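Local coordinates for protein DMSP lyase (PDB 5CU1) that is a metal-binding protein of the cupin clan, named a DMSP lyase, that holds an iron(III) ion, at residues P66-T71 and P188-V193. Sequence-based numbering, arbitrary orientation.
Sequences PDLTTT and PFMALV
Leu68 reaches from the loop between helices 57-64 and 74-83 onto the start of strand 189-196, where its two methyls divide the work. CD2 rests on the backbone, 3.6 Å from Phe189 C and 3.7 Å from Met190 N, and also meets the ring of Pro188 at CB, 4.0 Å away. CD1 turns to the end of Met190 and lies 4.1 Å from CE. The Met190 chain is extended until chi3 (-48°), where it bends; the two side chains cross at about a right angle, touching through methyls. Pro188, whose CB is directed at the loop, is approached at its other ring carbons, CG and CD, by Asp67. Its CG sits 3.4 Å from Asp67 O, and its CD is 3.1 Å from Asp67 OD2, a close carbon-oxygen approach without a hydrogen bond. With chi1 at -167°, the Asp67 carboxylate swings away from its own backbone N and brings OD2 to the CD corner of the proline ring, again with the side chains crossed; its OD1 forms a long, weak ion pair with Arg187. No hydrogen bond joins the two segments directly; their contact is packing, while Thr69 and Pro188 bond through their backbones to Gly152 and Glu153. Met190 also packs on Phe80 of helix 74-83, and Leu68 on Tyr129 of strand 124-130. The side chain of Phe189 points away from the loop, about 10 Å from the bound iron. The arrangement is buried loop-on-sheet packing in a cupin fold: a loop between two helices packs on the start of the middle strand of a five-stranded antiparallel sheet, on the face opposite Phe189.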
ATOM      1  N   PRO A  66      -7.236  14.849   7.329  1.00 22.90           N
ATOM      2  CA  PRO A  66      -8.361  15.542   6.722  1.00 23.71           C
ATOM      3  C   PRO A  66      -8.280  15.824   5.205  1.00 23.95           C
ATOM      4  O   PRO A  66      -9.197  16.353   4.702  1.00 21.73           O
ATOM      5  CB  PRO A  66      -8.425  16.773   7.574  1.00 17.86           C
ATOM      6  CG  PRO A  66      -7.178  17.152   7.589  1.00 24.24           C
ATOM      7  CD  PRO A  66      -6.474  15.983   8.030  1.00 26.22           C
ATOM      8  N   ASP A  67      -7.207  15.396   4.588  1.00 21.88           N
ATOM      9  CA  ASP A  67      -6.695  15.784   3.386  1.00 20.81           C
ATOM     10  C   ASP A  67      -6.380  14.671   2.475  1.00 22.12           C
ATOM     11  O   ASP A  67      -5.707  14.792   1.672  1.00 25.60           O
ATOM     12  CB  ASP A  67      -5.533  16.617   3.773  1.00 25.08           C
ATOM     13  CG  ASP A  67      -4.940  17.405   2.753  1.00 32.57           C
ATOM     14  OD1 ASP A  67      -5.440  18.031   1.844  1.00 37.06           O
ATOM     15  OD2 ASP A  67      -3.829  17.457   2.926  1.00 38.12           O
ATOM     16  N   LEU A  68      -6.968  13.561   2.691  1.00 21.96           N
ATOM     17  CA  LEU A  68      -7.017  12.410   1.773  1.00 21.67           C
ATOM     18  C   LEU A  68      -8.273  12.455   0.788  1.00 19.07           C
ATOM     19  O   LEU A  68      -9.084  11.710   0.834  1.00 22.25           O
ATOM     20  CB  LEU A  68      -6.966  11.124   2.557  1.00 19.56           C
ATOM     21  CG  LEU A  68      -5.813  10.546   3.191  1.00 17.79           C
ATOM     22  CD1 LEU A  68      -6.181   9.539   4.140  1.00 16.56           C
ATOM     23  CD2 LEU A  68      -4.745  10.179   2.306  1.00 17.44           C
ATOM     24  N   THR A  69      -8.303  13.511   0.042  1.00 20.37           N
ATOM     25  CA  THR A  69      -8.939  13.932  -1.226  1.00 26.74           C
ATOM     26  C   THR A  69      -9.038  12.993  -2.405  1.00 23.19           C
ATOM     27  O   THR A  69      -8.120  12.494  -2.778  1.00 24.54           O
ATOM     28  CB  THR A  69      -8.323  15.319  -1.543  1.00 21.32           C
ATOM     29  OG1 THR A  69      -8.930  16.333  -0.796  1.00 28.66           O
ATOM     30  CG2 THR A  69      -8.402  15.732  -2.732  1.00 32.07           C
ATOM     31  N   THR A  70     -10.175  12.794  -2.898  1.00 22.12           N
ATOM     32  CA  THR A  70     -10.376  12.004  -4.072  1.00 25.60           C
ATOM     33  C   THR A  70     -11.356  12.534  -5.192  1.00 38.51           C
ATOM     34  O   THR A  70     -12.128  13.397  -5.026  1.00 33.98           O
ATOM     35  CB  THR A  70     -10.986  10.572  -3.884  1.00 22.53           C
ATOM     36  OG1 THR A  70     -11.646  10.367  -2.717  1.00 39.43           O
ATOM     37  CG2 THR A  70     -10.190   9.638  -4.107  1.00 24.45           C
ATOM     38  N   THR A  71     -11.349  11.797  -6.288  1.00 35.88           N
ATOM     39  CA  THR A  71     -12.269  11.839  -7.400  1.00 36.04           C
ATOM     40  C   THR A  71     -13.269  10.760  -7.316  1.00 30.57           C
ATOM     41  O   THR A  71     -14.266  10.947  -6.899  1.00 29.26           O
ATOM     42  CB  THR A  71     -11.431  11.790  -8.599  1.00 31.16           C
ATOM     43  OG1 THR A  71     -10.498  10.806  -8.455  1.00 27.91           O
ATOM     44  CG2 THR A  71     -10.727  12.990  -8.655  1.00 28.76           C
ATOM     45  N   PRO A 188      -0.927  14.373   1.871  1.00 19.19           N
ATOM     46  CA  PRO A 188      -0.810  12.922   2.092  1.00 22.35           C
ATOM     47  C   PRO A 188      -1.247  12.138   0.866  1.00 21.42           C
ATOM     48  O   PRO A 188      -1.726  12.744  -0.096  1.00 24.11           O
ATOM     49  CB  PRO A 188      -1.770  12.663   3.252  1.00 22.46           C
ATOM     50  CG  PRO A 188      -2.835  13.732   3.070  1.00 18.82           C
ATOM     51  CD  PRO A 188      -2.068  14.952   2.606  1.00 19.52           C
ATOM     52  N   PHE A 189      -1.058  10.821   0.888  1.00 22.27           N
ATOM     53  CA  PHE A 189      -1.704   9.940  -0.091  1.00 19.82           C
ATOM     54  C   PHE A 189      -2.038   8.601   0.537  1.00 18.52           C
ATOM     55  O   PHE A 189      -1.466   8.203   1.562  1.00 15.74           O
ATOM     56  CB  PHE A 189      -0.839   9.727  -1.353  1.00 17.79           C
ATOM     57  CG  PHE A 189       0.242   8.683  -1.199  1.00 18.15           C
ATOM     58  CD1 PHE A 189       0.053   7.395  -1.650  1.00 17.87           C
ATOM     59  CD2 PHE A 189       1.451   8.998  -0.608  1.00 21.43           C
ATOM     60  CE1 PHE A 189       1.040   6.436  -1.501  1.00 17.91           C
ATOM     61  CE2 PHE A 189       2.437   8.047  -0.467  1.00 21.88           C
ATOM     62  CZ  PHE A 189       2.225   6.761  -0.914  1.00 17.39           C
ATOM     63  N   MET A 190      -2.996   7.927  -0.085  1.00 21.60           N
ATOM     64  CA  MET A 190      -3.238   6.509   0.139  1.00 17.48           C
ATOM     65  C   MET A 190      -3.181   5.814  -1.209  1.00 18.80           C
ATOM     66  O   MET A 190      -3.643   6.368  -2.214  1.00 19.29           O
ATOM     67  CB  MET A 190      -4.592   6.282   0.797  1.00 17.85           C
ATOM     68  CG  MET A 190      -4.984   4.832   0.874  1.00 15.67           C
ATOM     69  SD  MET A 190      -6.691   4.587   1.352  1.00 24.40           S
ATOM     70  CE  MET A 190      -6.795   5.682   2.759  1.00 20.91           C
ATOM     71  N   ALA A 191      -2.608   4.613  -1.244  1.00 21.61           N
ATOM     72  CA  ALA A 191      -2.567   3.829  -2.480  1.00 17.74           C
ATOM     73  C   ALA A 191      -2.932   2.391  -2.238  1.00 18.29           C
ATOM     74  O   ALA A 191      -2.715   1.852  -1.160  1.00 21.42           O
ATOM     75  CB  ALA A 191      -1.176   3.900  -3.132  1.00 17.08           C
ATOM     76  N   LEU A 192      -3.498   1.780  -3.263  1.00 19.77           N
ATOM     77  CA  LEU A 192      -3.580   0.342  -3.365  1.00 15.85           C
ATOM     78  C   LEU A 192      -2.301  -0.119  -4.022  1.00 18.80           C
ATOM     79  O   LEU A 192      -1.867   0.484  -5.007  1.00 17.85           O
ATOM     80  CB  LEU A 192      -4.788  -0.083  -4.193  1.00 16.53           C
ATOM     81  CG  LEU A 192      -4.830  -1.550  -4.623  1.00 22.55           C
ATOM     82  CD1 LEU A 192      -5.137  -2.452  -3.425  1.00 18.05           C
ATOM     83  CD2 LEU A 192      -5.835  -1.767  -5.764  1.00 19.21           C
ATOM     84  N   VAL A 193      -1.688  -1.160  -3.456  1.00 19.03           N
ATOM     85  CA  VAL A 193      -0.473  -1.757  -3.985  1.00 16.90           C
ATOM     86  C   VAL A 193      -0.687  -3.242  -4.263  1.00 20.38           C
ATOM     87  O   VAL A 193      -1.002  -3.982  -3.347  1.00 20.97           O
ATOM     88  CB  VAL A 193       0.689  -1.604  -3.009  1.00 19.62           C
ATOM     89  CG1 VAL A 193       2.010  -2.007  -3.680  1.00 18.18           C
ATOM     90  CG2 VAL A 193       0.739  -0.192  -2.487  1.00 17.66           C
TER